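Local coordinates for DNA replication and repair protein RecF (PDB 5Z69) that binds ATP and acts as a recombination mediator in the RecFOR pathway of DNA repair, probably with a preference for linear single-stranded DNA, at residues R141-A146 with C300-E305; C147-V150 with N154-F157; L159-K164 with A194-R199; K202-Y207 with I229-S234; N206-L211 with E274-L279. All blocks are in the same frame, centred on the assembly; numbering follows the deposited sequence. Where two conformers were deposited one is given.

Interaction 1: R141-A146 with C300-E305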
# COMPACT_ATOMS: atom_id res chain seq x y z
N ARG A 141 -3.44 5.52 -11.37
CA ARG A 141 -2.20 6.09 -11.85
C ARG A 141 -2.37 6.81 -13.20
O ARG A 141 -1.87 7.91 -13.38
CB ARG A 141 -1.17 4.97 -11.97
CG ARG A 141 0.24 5.38 -11.72
CD ARG A 141 1.09 4.15 -11.49
NE ARG A 141 0.82 3.10 -12.47
CZ ARG A 141 0.56 1.84 -12.15
NH1 ARG A 141 0.53 1.45 -10.87
NH2 ARG A 141 0.34 0.95 -13.12
N LYS A 142 -3.08 6.19 -14.14
CA LYS A 142 -3.30 6.82 -15.44
C LYS A 142 -4.07 8.14 -15.25
O LYS A 142 -3.77 9.13 -15.90
CB LYS A 142 -4.05 5.87 -16.38
CG LYS A 142 -4.61 6.58 -17.66
CD LYS A 142 -5.27 5.62 -18.67
CE LYS A 142 -5.70 6.38 -19.94
NZ LYS A 142 -6.53 5.56 -20.88
N TYR A 143 -5.03 8.13 -14.31
CA TYR A 143 -5.87 9.29 -14.03
C TYR A 143 -5.06 10.43 -13.43
O TYR A 143 -5.16 11.59 -13.85
CB TYR A 143 -7.01 8.90 -13.08
CG TYR A 143 -7.80 10.10 -12.60
CD1 TYR A 143 -7.66 10.58 -11.30
CD2 TYR A 143 -8.65 10.78 -13.47
CE1 TYR A 143 -8.37 11.72 -10.88
CE2 TYR A 143 -9.37 11.90 -13.06
CZ TYR A 143 -9.23 12.37 -11.77
OH TYR A 143 -9.94 13.50 -11.39
N LEU A 144 -4.25 10.10 -12.44
CA LEU A 144 -3.37 11.05 -11.80
C LEU A 144 -2.35 11.68 -12.77
O LEU A 144 -2.10 12.88 -12.72
CB LEU A 144 -2.63 10.36 -10.65
CG LEU A 144 -1.70 11.25 -9.82
CD1 LEU A 144 -2.47 12.38 -9.20
CD2 LEU A 144 -1.00 10.41 -8.74
N ASP A 145 -1.74 10.86 -13.63
CA ASP A 145 -0.77 11.35 -14.60
C ASP A 145 -1.41 12.35 -15.58
O ASP A 145 -0.80 13.34 -15.95
CB ASP A 145 -0.17 10.19 -15.39
CG ASP A 145 0.92 9.45 -14.64
OD1 ASP A 145 1.53 10.03 -13.72
OD2 ASP A 145 1.20 8.30 -15.02
N ALA A 146 -2.65 12.06 -15.97
CA ALA A 146 -3.37 12.91 -16.93
C ALA A 146 -3.81 14.21 -16.29
O ALA A 146 -3.69 15.27 -16.91
CB ALA A 146 -4.57 12.17 -17.51
N CYS A 300 -16.84 13.69 -6.01
CA CYS A 300 -15.94 14.57 -5.27
C CYS A 300 -14.55 14.64 -5.91
O CYS A 300 -13.93 15.70 -5.96
CB CYS A 300 -15.80 14.08 -3.82
SG CYS A 300 -17.29 14.29 -2.80
N LEU A 301 -14.06 13.48 -6.34
CA LEU A 301 -12.80 13.39 -7.07
C LEU A 301 -12.81 14.30 -8.30
O LEU A 301 -11.86 15.06 -8.53
CB LEU A 301 -12.55 11.94 -7.48
CG LEU A 301 -11.30 11.68 -8.30
CD1 LEU A 301 -10.06 11.73 -7.42
CD2 LEU A 301 -11.41 10.34 -9.03
N LYS A 302 -13.89 14.24 -9.07
CA LYS A 302 -13.98 15.01 -10.33
C LYS A 302 -14.25 16.49 -10.05
O LYS A 302 -13.71 17.37 -10.73
CB LYS A 302 -15.06 14.42 -11.24
CG LYS A 302 -14.85 12.95 -11.64
CD LYS A 302 -13.61 12.74 -12.52
CE LYS A 302 -13.80 13.49 -13.85
NZ LYS A 302 -12.68 13.30 -14.84
N LEU A 303 -15.09 16.77 -9.05
CA LEU A 303 -15.31 18.14 -8.62
C LEU A 303 -13.99 18.78 -8.21
O LEU A 303 -13.75 19.95 -8.49
CB LEU A 303 -16.32 18.19 -7.46
CG LEU A 303 -17.79 17.98 -7.84
CD1 LEU A 303 -18.67 18.01 -6.60
CD2 LEU A 303 -18.24 19.03 -8.85
N SER A 304 -13.12 17.99 -7.59
CA SER A 304 -11.80 18.45 -7.17
C SER A 304 -10.85 18.66 -8.35
O SER A 304 -10.03 19.59 -8.35
CB SER A 304 -11.18 17.46 -6.19
OG SER A 304 -11.87 17.51 -4.96
N GLU A 305 -10.95 17.78 -9.34
CA GLU A 305 -10.16 17.91 -10.56
C GLU A 305 -10.45 19.27 -11.15
O GLU A 305 -9.54 20.05 -11.46
CB GLU A 305 -10.51 16.79 -11.55
CG GLU A 305 -9.72 16.86 -12.85
CD GLU A 305 -10.24 15.90 -13.90
OE1 GLU A 305 -10.78 14.83 -13.52
OE2 GLU A 305 -10.13 16.22 -15.12

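Interaction 2: C147-V150 with N154-F157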
# COMPACT_ATOMS: atom_id res chain seq x y z
N CYS A 147 -4.33 14.14 -15.06
CA CYS A 147 -4.70 15.35 -14.34
C CYS A 147 -3.51 16.29 -14.21
O CYS A 147 -3.62 17.50 -14.49
CB CYS A 147 -5.23 15.02 -12.94
SG CYS A 147 -6.83 14.24 -12.98
N ILE A 148 -2.38 15.74 -13.80
CA ILE A 148 -1.22 16.60 -13.56
C ILE A 148 -0.61 17.15 -14.85
O ILE A 148 -0.30 18.33 -14.92
CB ILE A 148 -0.14 15.87 -12.78
CG1 ILE A 148 -0.71 15.40 -11.41
CG2 ILE A 148 1.07 16.81 -12.61
CD1 ILE A 148 0.23 14.53 -10.61
N SER A 149 -0.43 16.27 -15.85
CA SER A 149 0.15 16.63 -17.12
C SER A 149 -0.61 17.77 -17.80
O SER A 149 -0.00 18.63 -18.42
CB SER A 149 0.20 15.41 -18.05
OG SER A 149 1.01 14.39 -17.47
N VAL A 150 -1.93 17.77 -17.67
CA VAL A 150 -2.73 18.81 -18.28
C VAL A 150 -2.34 20.17 -17.70
O VAL A 150 -2.28 21.17 -18.42
CB VAL A 150 -4.25 18.57 -18.06
CG1 VAL A 150 -5.04 19.86 -18.30
CG2 VAL A 150 -4.72 17.47 -19.02
N ASN A 154 6.11 20.61 -17.08
CA ASN A 154 7.39 20.07 -16.64
C ASN A 154 7.24 18.65 -16.12
O ASN A 154 8.14 17.82 -16.27
CB ASN A 154 8.02 20.97 -15.58
CG ASN A 154 8.35 22.35 -16.14
OD1 ASN A 154 8.86 22.47 -17.25
ND2 ASN A 154 8.05 23.39 -15.37
N TYR A 155 6.10 18.38 -15.49
CA TYR A 155 5.82 17.03 -15.02
C TYR A 155 5.62 16.11 -16.20
O TYR A 155 6.14 14.99 -16.24
CB TYR A 155 4.58 17.01 -14.14
CG TYR A 155 4.08 15.63 -13.77
CD1 TYR A 155 3.15 14.94 -14.56
CD2 TYR A 155 4.50 15.02 -12.59
CE1 TYR A 155 2.66 13.67 -14.17
CE2 TYR A 155 4.04 13.77 -12.21
CZ TYR A 155 3.13 13.10 -12.99
OH TYR A 155 2.70 11.86 -12.55
N PHE A 156 4.84 16.59 -17.17
CA PHE A 156 4.56 15.80 -18.35
C PHE A 156 5.88 15.45 -19.05
O PHE A 156 6.10 14.31 -19.46
CB PHE A 156 3.61 16.53 -19.31
CG PHE A 156 3.35 15.76 -20.57
CD1 PHE A 156 2.74 14.51 -20.51
CD2 PHE A 156 3.76 16.24 -21.80
CE1 PHE A 156 2.53 13.78 -21.65
CE2 PHE A 156 3.55 15.51 -22.94
CZ PHE A 156 2.93 14.28 -22.87
N PHE A 157 6.76 16.45 -19.16
CA PHE A 157 8.13 16.26 -19.64
C PHE A 157 8.86 15.13 -18.88
O PHE A 157 9.42 14.22 -19.48
CB PHE A 157 8.90 17.58 -19.52
CG PHE A 157 10.29 17.54 -20.09
CD1 PHE A 157 10.54 18.01 -21.37
CD2 PHE A 157 11.36 17.04 -19.34
CE1 PHE A 157 11.82 17.99 -21.90
CE2 PHE A 157 12.64 17.01 -19.86
CZ PHE A 157 12.87 17.48 -21.14

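Interaction 3: L159-K164 with A194-R199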
# COMPACT_ATOMS: atom_id res chain seq x y z
N LEU A 159 7.60 12.77 -17.01
CA LEU A 159 6.91 11.49 -17.18
C LEU A 159 7.30 10.85 -18.50
O LEU A 159 7.57 9.64 -18.56
CB LEU A 159 5.38 11.69 -17.09
CG LEU A 159 4.49 10.47 -17.30
CD1 LEU A 159 4.88 9.36 -16.32
CD2 LEU A 159 3.03 10.85 -17.09
N LEU A 160 7.36 11.67 -19.54
CA LEU A 160 7.77 11.22 -20.87
C LEU A 160 9.20 10.69 -20.87
O LEU A 160 9.49 9.63 -21.42
CB LEU A 160 7.64 12.35 -21.90
CG LEU A 160 6.30 12.57 -22.61
CD1 LEU A 160 6.41 13.76 -23.55
CD2 LEU A 160 5.90 11.33 -23.39
N GLN A 161 10.11 11.45 -20.27
CA GLN A 161 11.50 11.01 -20.21
C GLN A 161 11.63 9.78 -19.29
O GLN A 161 12.39 8.85 -19.58
CB GLN A 161 12.39 12.15 -19.73
CG GLN A 161 13.89 11.82 -19.77
CD GLN A 161 14.34 11.27 -21.12
OE1 GLN A 161 14.95 10.20 -21.20
NE2 GLN A 161 14.06 12.02 -22.20
N TYR A 162 10.89 9.75 -18.19
CA TYR A 162 10.91 8.58 -17.31
C TYR A 162 10.51 7.33 -18.09
O TYR A 162 11.20 6.32 -18.03
CB TYR A 162 9.99 8.78 -16.11
CG TYR A 162 9.88 7.56 -15.21
CD1 TYR A 162 10.81 7.32 -14.21
CD2 TYR A 162 8.83 6.66 -15.36
CE1 TYR A 162 10.71 6.18 -13.38
CE2 TYR A 162 8.72 5.54 -14.56
CZ TYR A 162 9.66 5.29 -13.57
OH TYR A 162 9.52 4.16 -12.77
N ASN A 163 9.41 7.41 -18.85
CA ASN A 163 8.92 6.23 -19.55
C ASN A 163 9.91 5.78 -20.61
O ASN A 163 10.01 4.58 -20.90
CB ASN A 163 7.57 6.48 -20.21
CG ASN A 163 6.45 6.66 -19.21
OD1 ASN A 163 6.60 6.36 -18.03
ND2 ASN A 163 5.31 7.14 -19.69
N LYS A 164 10.62 6.74 -21.18
CA LYS A 164 11.64 6.47 -22.21
C LYS A 164 12.81 5.71 -21.60
O LYS A 164 13.26 4.69 -22.13
CB LYS A 164 12.12 7.77 -22.85
CG LYS A 164 13.04 7.60 -24.04
CD LYS A 164 13.12 8.91 -24.84
N ALA A 194 15.98 7.16 -10.96
CA ALA A 194 15.79 7.60 -9.58
C ALA A 194 15.64 9.12 -9.55
O ALA A 194 14.80 9.66 -8.82
CB ALA A 194 16.97 7.14 -8.70
N GLU A 195 16.44 9.80 -10.35
CA GLU A 195 16.31 11.24 -10.45
C GLU A 195 14.95 11.65 -10.98
O GLU A 195 14.28 12.50 -10.40
CB GLU A 195 17.41 11.81 -11.34
CG GLU A 195 17.23 13.29 -11.63
CD GLU A 195 18.17 13.77 -12.71
OE1 GLU A 195 19.36 14.01 -12.39
OE2 GLU A 195 17.74 13.88 -13.87
N TYR A 196 14.52 11.04 -12.09
CA TYR A 196 13.24 11.42 -12.67
C TYR A 196 12.09 10.89 -11.82
O TYR A 196 11.08 11.58 -11.65
CB TYR A 196 13.13 10.91 -14.11
CG TYR A 196 13.80 11.84 -15.09
CD1 TYR A 196 13.07 12.73 -15.86
CD2 TYR A 196 15.19 11.85 -15.23
CE1 TYR A 196 13.69 13.58 -16.75
CE2 TYR A 196 15.82 12.69 -16.11
CZ TYR A 196 15.06 13.55 -16.87
OH TYR A 196 15.70 14.40 -17.75
N GLY A 197 12.26 9.70 -11.27
CA GLY A 197 11.26 9.14 -10.36
C GLY A 197 11.01 10.02 -9.14
O GLY A 197 9.88 10.18 -8.69
N ALA A 198 12.08 10.59 -8.61
CA ALA A 198 11.95 11.45 -7.44
C ALA A 198 11.18 12.74 -7.78
O ALA A 198 10.29 13.18 -7.03
CB ALA A 198 13.34 11.79 -6.85
N ARG A 199 11.51 13.36 -8.89
CA ARG A 199 10.75 14.55 -9.30
C ARG A 199 9.26 14.25 -9.47
O ARG A 199 8.40 15.03 -9.06
CB ARG A 199 11.32 15.11 -10.58
CG ARG A 199 12.63 15.81 -10.36
CD ARG A 199 12.82 16.88 -11.41
NE ARG A 199 13.10 16.29 -12.71
CZ ARG A 199 14.32 16.00 -13.13
NH1 ARG A 199 15.36 16.23 -12.35
NH2 ARG A 199 14.50 15.47 -14.34

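Interaction 4: K202-Y207 with I229-S234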
# COMPACT_ATOMS: atom_id res chain seq x y z
N LYS A 202 7.53 13.71 -6.09
CA LYS A 202 7.35 15.00 -5.45
C LYS A 202 6.12 15.73 -5.98
O LYS A 202 5.31 16.25 -5.20
CB LYS A 202 8.59 15.89 -5.63
CG LYS A 202 8.48 17.20 -4.88
CD LYS A 202 9.07 18.38 -5.64
CE LYS A 202 8.15 18.80 -6.79
NZ LYS A 202 8.64 20.01 -7.53
N VAL A 203 5.96 15.76 -7.29
CA VAL A 203 4.82 16.46 -7.86
C VAL A 203 3.51 15.71 -7.62
O VAL A 203 2.47 16.33 -7.35
CB VAL A 203 5.01 16.69 -9.37
CG1 VAL A 203 3.72 17.26 -9.98
CG2 VAL A 203 6.20 17.62 -9.60
N ARG A 204 3.55 14.39 -7.72
CA ARG A 204 2.36 13.60 -7.43
C ARG A 204 1.87 13.86 -6.01
O ARG A 204 0.66 13.97 -5.77
CB ARG A 204 2.62 12.11 -7.61
CG ARG A 204 2.62 11.64 -9.06
CD ARG A 204 2.81 10.13 -9.14
NE ARG A 204 2.77 9.69 -10.52
CZ ARG A 204 2.94 8.44 -10.92
NH1 ARG A 204 3.17 7.47 -10.03
NH2 ARG A 204 2.88 8.15 -12.21
N ASN A 205 2.82 13.98 -5.08
CA ASN A 205 2.48 14.29 -3.69
C ASN A 205 1.83 15.66 -3.56
O ASN A 205 0.82 15.82 -2.88
CB ASN A 205 3.72 14.25 -2.79
CG ASN A 205 3.36 14.29 -1.30
OD1 ASN A 205 2.78 13.35 -0.77
ND2 ASN A 205 3.68 15.39 -0.65
N ASN A 206 2.43 16.66 -4.21
CA ASN A 206 1.84 18.00 -4.22
C ASN A 206 0.39 17.97 -4.69
O ASN A 206 -0.47 18.64 -4.11
CB ASN A 206 2.64 18.95 -5.12
CG ASN A 206 4.09 19.11 -4.68
OD1 ASN A 206 4.97 19.36 -5.51
ND2 ASN A 206 4.35 18.98 -3.38
N TYR A 207 0.11 17.20 -5.74
CA TYR A 207 -1.23 17.16 -6.31
C TYR A 207 -2.18 16.40 -5.37
O TYR A 207 -3.32 16.81 -5.16
CB TYR A 207 -1.25 16.51 -7.71
CG TYR A 207 -2.61 16.56 -8.35
CD1 TYR A 207 -2.96 17.60 -9.22
CD2 TYR A 207 -3.56 15.57 -8.10
CE1 TYR A 207 -4.22 17.65 -9.80
CE2 TYR A 207 -4.82 15.62 -8.66
CZ TYR A 207 -5.14 16.67 -9.53
OH TYR A 207 -6.40 16.75 -10.09
N ILE A 229 -6.46 10.49 2.04
CA ILE A 229 -5.77 9.94 0.88
C ILE A 229 -4.38 9.48 1.25
O ILE A 229 -3.59 10.27 1.76
CB ILE A 229 -5.68 10.97 -0.29
CG1 ILE A 229 -7.05 11.15 -0.94
CG2 ILE A 229 -4.68 10.51 -1.35
CD1 ILE A 229 -7.05 12.06 -2.10
N ILE A 230 -4.09 8.21 0.98
CA ILE A 230 -2.76 7.66 1.26
C ILE A 230 -2.00 7.39 -0.04
O ILE A 230 -2.45 6.63 -0.89
CB ILE A 230 -2.83 6.34 2.05
CG1 ILE A 230 -3.70 6.51 3.30
CG2 ILE A 230 -1.43 5.87 2.42
CD1 ILE A 230 -3.18 7.56 4.24
N TYR A 231 -0.84 8.03 -0.17
CA TYR A 231 -0.01 7.90 -1.36
C TYR A 231 1.03 6.81 -1.14
O TYR A 231 2.01 7.01 -0.42
CB TYR A 231 0.64 9.26 -1.68
CG TYR A 231 1.60 9.27 -2.87
CD1 TYR A 231 1.56 8.28 -3.86
CD2 TYR A 231 2.55 10.28 -2.99
CE1 TYR A 231 2.44 8.29 -4.92
CE2 TYR A 231 3.43 10.31 -4.06
CZ TYR A 231 3.37 9.32 -5.02
OH TYR A 231 4.26 9.36 -6.05
N LEU A 232 0.81 5.67 -1.78
CA LEU A 232 1.74 4.55 -1.72
C LEU A 232 2.85 4.72 -2.74
O LEU A 232 2.86 4.04 -3.79
CB LEU A 232 1.01 3.22 -1.96
CG LEU A 232 -0.19 2.96 -1.05
CD1 LEU A 232 -0.68 1.53 -1.22
CD2 LEU A 232 0.20 3.23 0.39
N ASN A 233 3.80 5.61 -2.46
CA ASN A 233 4.88 5.86 -3.40
C ASN A 233 5.97 4.78 -3.34
O ASN A 233 6.05 3.99 -2.38
CB ASN A 233 5.50 7.25 -3.17
CG ASN A 233 6.22 7.36 -1.86
OD1 ASN A 233 7.35 6.89 -1.71
ND2 ASN A 233 5.59 8.03 -0.90
N SER A 234 6.80 4.77 -4.37
CA SER A 234 7.74 3.66 -4.58
C SER A 234 9.02 3.83 -3.77
O SER A 234 9.88 2.94 -3.77
CB SER A 234 8.07 3.52 -6.06
OG SER A 234 8.30 4.79 -6.66

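Interaction 5: N206-L211 with E274-L279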
# COMPACT_ATOMS: atom_id res chain seq x y z
N ASN A 206 2.43 16.66 -4.21
CA ASN A 206 1.84 18.00 -4.22
C ASN A 206 0.39 17.97 -4.69
O ASN A 206 -0.47 18.64 -4.11
CB ASN A 206 2.64 18.95 -5.12
CG ASN A 206 4.09 19.11 -4.68
OD1 ASN A 206 4.97 19.36 -5.51
ND2 ASN A 206 4.35 18.98 -3.38
N TYR A 207 0.11 17.20 -5.74
CA TYR A 207 -1.23 17.16 -6.31
C TYR A 207 -2.18 16.40 -5.37
O TYR A 207 -3.32 16.81 -5.16
CB TYR A 207 -1.25 16.51 -7.71
CG TYR A 207 -2.61 16.56 -8.35
CD1 TYR A 207 -2.96 17.60 -9.22
CD2 TYR A 207 -3.56 15.57 -8.10
CE1 TYR A 207 -4.22 17.65 -9.80
CE2 TYR A 207 -4.82 15.62 -8.66
CZ TYR A 207 -5.14 16.67 -9.53
OH TYR A 207 -6.40 16.75 -10.09
N LEU A 208 -1.70 15.28 -4.83
CA LEU A 208 -2.52 14.47 -3.94
C LEU A 208 -2.88 15.25 -2.65
O LEU A 208 -4.00 15.12 -2.15
CB LEU A 208 -1.82 13.15 -3.64
CG LEU A 208 -1.82 12.18 -4.82
CD1 LEU A 208 -0.94 11.04 -4.49
CD2 LEU A 208 -3.20 11.66 -5.20
N GLU A 209 -1.93 16.04 -2.14
CA GLU A 209 -2.21 17.01 -1.07
C GLU A 209 -3.38 17.89 -1.42
O GLU A 209 -4.33 17.98 -0.66
CB GLU A 209 -1.01 17.93 -0.82
CG GLU A 209 0.12 17.38 0.05
CD GLU A 209 1.09 18.48 0.44
OE1 GLU A 209 2.30 18.34 0.15
OE2 GLU A 209 0.63 19.48 1.05
N LYS A 210 -3.29 18.55 -2.57
CA LYS A 210 -4.39 19.41 -3.02
C LYS A 210 -5.66 18.61 -3.24
O LYS A 210 -6.75 19.06 -2.90
CB LYS A 210 -4.01 20.14 -4.30
CG LYS A 210 -2.92 21.15 -4.08
CD LYS A 210 -2.41 21.72 -5.40
CE LYS A 210 -1.43 22.85 -5.14
NZ LYS A 210 -0.66 23.19 -6.36
N LEU A 211 -5.51 17.41 -3.81
CA LEU A 211 -6.66 16.55 -4.06
C LEU A 211 -7.39 16.24 -2.75
O LEU A 211 -8.61 16.36 -2.67
CB LEU A 211 -6.24 15.26 -4.76
CG LEU A 211 -7.40 14.31 -5.09
CD1 LEU A 211 -8.36 15.05 -6.01
CD2 LEU A 211 -6.94 13.00 -5.74
N GLU A 274 3.09 2.63 -8.61
CA GLU A 274 2.53 3.27 -7.42
C GLU A 274 1.01 3.24 -7.42
O GLU A 274 0.38 2.85 -8.40
CB GLU A 274 3.04 4.71 -7.31
CG GLU A 274 4.56 4.80 -7.16
CD GLU A 274 5.07 6.22 -6.99
OE1 GLU A 274 4.30 7.18 -7.23
OE2 GLU A 274 6.25 6.39 -6.61
N ASP A 275 0.42 3.63 -6.29
CA ASP A 275 -1.03 3.77 -6.23
C ASP A 275 -1.33 4.85 -5.22
O ASP A 275 -0.41 5.35 -4.57
CB ASP A 275 -1.69 2.44 -5.85
CG ASP A 275 -3.19 2.44 -6.08
OD1 ASP A 275 -3.70 3.41 -6.67
OD2 ASP A 275 -3.86 1.47 -5.66
N PHE A 276 -2.59 5.23 -5.09
CA PHE A 276 -3.01 6.01 -3.93
C PHE A 276 -4.33 5.45 -3.43
O PHE A 276 -5.15 4.98 -4.21
CB PHE A 276 -3.08 7.53 -4.22
CG PHE A 276 -4.09 7.92 -5.27
CD1 PHE A 276 -3.74 7.93 -6.62
CD2 PHE A 276 -5.36 8.34 -4.91
CE1 PHE A 276 -4.66 8.32 -7.59
CE2 PHE A 276 -6.29 8.73 -5.86
CZ PHE A 276 -5.94 8.73 -7.22
N LYS A 277 -4.51 5.45 -2.12
CA LYS A 277 -5.69 4.83 -1.53
C LYS A 277 -6.63 5.93 -1.11
O LYS A 277 -6.20 6.93 -0.54
CB LYS A 277 -5.33 3.95 -0.32
CG LYS A 277 -4.73 2.57 -0.65
CD LYS A 277 -4.93 1.61 0.53
CE LYS A 277 -4.06 0.34 0.44
NZ LYS A 277 -4.41 -0.58 -0.69
N ILE A 278 -7.91 5.75 -1.39
CA ILE A 278 -8.89 6.75 -0.99
C ILE A 278 -9.69 6.23 0.20
O ILE A 278 -10.39 5.23 0.08
CB ILE A 278 -9.83 7.11 -2.16
CG1 ILE A 278 -9.03 7.77 -3.30
CG2 ILE A 278 -10.94 8.04 -1.69
CD1 ILE A 278 -9.70 7.68 -4.65
N LEU A 279 -9.59 6.91 1.34
CA LEU A 279 -10.25 6.43 2.56
C LEU A 279 -11.47 7.26 2.95
O LEU A 279 -11.40 8.49 3.01
CB LEU A 279 -9.28 6.41 3.75
CG LEU A 279 -8.00 5.55 3.71
CD1 LEU A 279 -7.43 5.37 5.10
CD2 LEU A 279 -8.23 4.20 3.06

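Interaction 1: R141-A146 with C300-E305
Y143 and E305 both leave their helices with CG opposite the backbone N (chi1 172° in Y143), and the glutamate chain runs on extended, so that the tyrosine hydroxyl and the carboxylate meet between the two backbones. Y143 OH donates to E305 OE1 at 2.6 Å, using the anti side of that oxygen and approaching 29° out of the carboxylate plane. The syn side of the same oxygen is taken from within its own helix by K302, whose chain bends at chi2 and chi3 until NZ stands 2.8 Å from E305 OE1 in a salt bridge. Two donors thus grip one buried oxygen. The segment axes run nearly parallel, 18° apart, but at 12.8 Å, a spacing spanned by the length of the tyrosine. Helix 291-313 probably corresponds to the helix that follows the signature motif in ABC-type ATPases; helix 137-151 lies alongside it. L301 comes from the opposite direction and lies obliquely against the ring, its CD2 3.8 Å from Y143 CE1, and I132 touches both residues. K302 NZ also makes a weak hydrogen bond to I124 O, while V123 of the same strand, 122-125, packs against E305.

Interaction 2: C147-V150 with N154-F157
I148 lays its CG2 methyl on one face of the Y155 ring, and this is the tight half of the contact. CG2 lies 3.6 Å from the centroid of the Y155 ring, 22° off the ring normal, in a CH-pi contact shifted toward the rim beside CG and CD1. The two side chains cross at about a right angle, and I148 CD1 reaches on toward the phenolic end, 4.0 Å from Y155 CZ. Ring rotation (chi2 -90°) turns that face to the isoleucine. Beyond the ring, Y155 OH is hydrogen-bonded to D145 and to R204, which fixes its polar end.

The other half is looser. S149 OG sits in the plane of the Y155 ring at its edge, 3.7 Å from Y155 CD1, and also lies 3.5 Å from the edge atom CD1 of F156; its own hydrogen bond is to the backbone oxygen of D145. F156 is partly exposed and marks the solvent side. Were Y155 replaced by an alanine, the I148 methyl would probably face a gap, and D145 and R204 would each lack the hydroxyl they share. D152 accepts from Y155 N at the start of the second helix. The arrangement is that of two consecutive helices joined by a tight turn, with side chains of the last turn of one packed on the first turn of the next.

Interaction 3: L159-K164 with A194-R199
Q161 is the first residue of its helix segment to meet Y196, and it does so with its aliphatic part. CB and CG lie obliquely against the ring, Q161 CG being 3.5 Å from Y196 CE1. A bend at chi2 (51°) then turns the amide away from the other helix, its plane 62° from that of the ring, and OE1 is hydrogen-bonded to K192. Next along, Y162 enters the groove between the helices. Its CD1 edge is 4.3 Å from Y196 CB, nearly in the ring plane, and 4.1 Å from the backbone N of G197, a slacker contact than that of Q161. The phenol runs past the glycine so that its OH hydrogen-bonds to H272.

These residues bring helix 153-177 against helix 186-222 in an antiparallel sense, with a segment crossing angle of -144° and axes 9.5 Å apart. Helix 243-256 adds a third member, touching A194 and A198. On Y196, R199 NH2 stands 3.1 Å above the ring plane, over the centre of one face. With a serine in place of Y196, the Q161 methylenes are likely to lose the surface they lie on, and R199 NH2 the ring face beneath it, leaving the guanidinium to its long ion pairs with E195 and D158. The contact is mainly van der Waals packing, with the polar ends of Q161 and Y162 bonded to K192 and H272, which is likely to steady their orientation.

Interaction 4: K202-Y207 with I229-S234
Y231 points from its strand at helix 186-222 and sets its hydroxyl end against R204 and one ring edge against N205. The hydroxyl lies beside the aliphatic part of the arginine, Y231 OH being 3.5 Å from R204 CD, and the two side chains cross at about a right angle. N205 comes to the rim of the ring instead: OD1 is in the ring plane, 3.8 Å from Y231 CD2, with amide and ring planes only 23° apart. One face of the phenol is lined from its own segment by N233 CB, 3.5 Å above the plane and toward the rim, and L208 of the helix also packs on the ring.

The next shell fixes the polar ends. R204 is stretched out from CG to NE (chi2 -177°, chi3 178°), which carries the guanidinium past the phenol to E274, whose OE1 holds both R204 NH1 and Y231 OH. R204 NH2 forms a salt bridge with D145. I230 pairs with K277 of strand 275-280 in a small antiparallel sheet, on which the helix packs through R204, N205 and L208, and L232 reaches V287 of the second subunit. Hydroxyl and guanidinium are thus neighbours without bonding each other, linked through a common carboxylate, and in this partly buried setting the two would probably favour the ionised form of E274.

Interaction 5: N206-L211 with E274-L279
L208 and F276 make the principal contact, a CH-pi interaction in which the leucine CD2 methyl stands over one face of the phenylalanine. CD2 of L208 is 3.9 Å from the centroid of the F276 ring and 14° off its normal, displaced a little toward CG. The second methyl is directed at the root of the ring, with L208 CD1 4.1 Å from F276 CB. F276 takes the crowded position, CG between the backbone N and the carbonyl carbon (chi1 62°), and thereby offers this face to the helix.

Plain apolar packing adds L211 one turn further on, its CD2 meeting F276 CE2 obliquely at 4.3 Å. The three side chains are buried.

Polar interactions do not cross between the two segments. D275 OD1 accepts from F276 N at 2.7 Å, a weak bond with an angle of 134° at the hydrogen, while D275 OD2 forms a salt bridge with R140 of helix 137-151.

Helix 186-222 here lies between strands and helices: L208 and L211 also touch Y231 and I229 of strand 227-232, and L211 packs on L301 and S304 of helix 291-313, while D275 and K277 reach V287 and R286 of the second subunit.

How the interactions relate
From the N-terminal side, helix 137-151 opens interaction 1, which closes only at helix 291-313, so the other four contacts nest inside its long loop. Interaction 2 closes first, across the turn into helix 153-177. Interaction 3 follows in series and ties that helix to helix 186-222. Further along helix 186-222, interactions 4 and 5 both begin on it, sharing N206 and Y207, and end on the neighbouring strands 227-232 and 275-280, their centres about 5 Å apart. Bonds of D145 to Y155 and R204 connect interactions 1, 2 and 4, and R141 reaches E274 of interaction 5. Helix 186-222 thus joins the helical bundle to the small sheet.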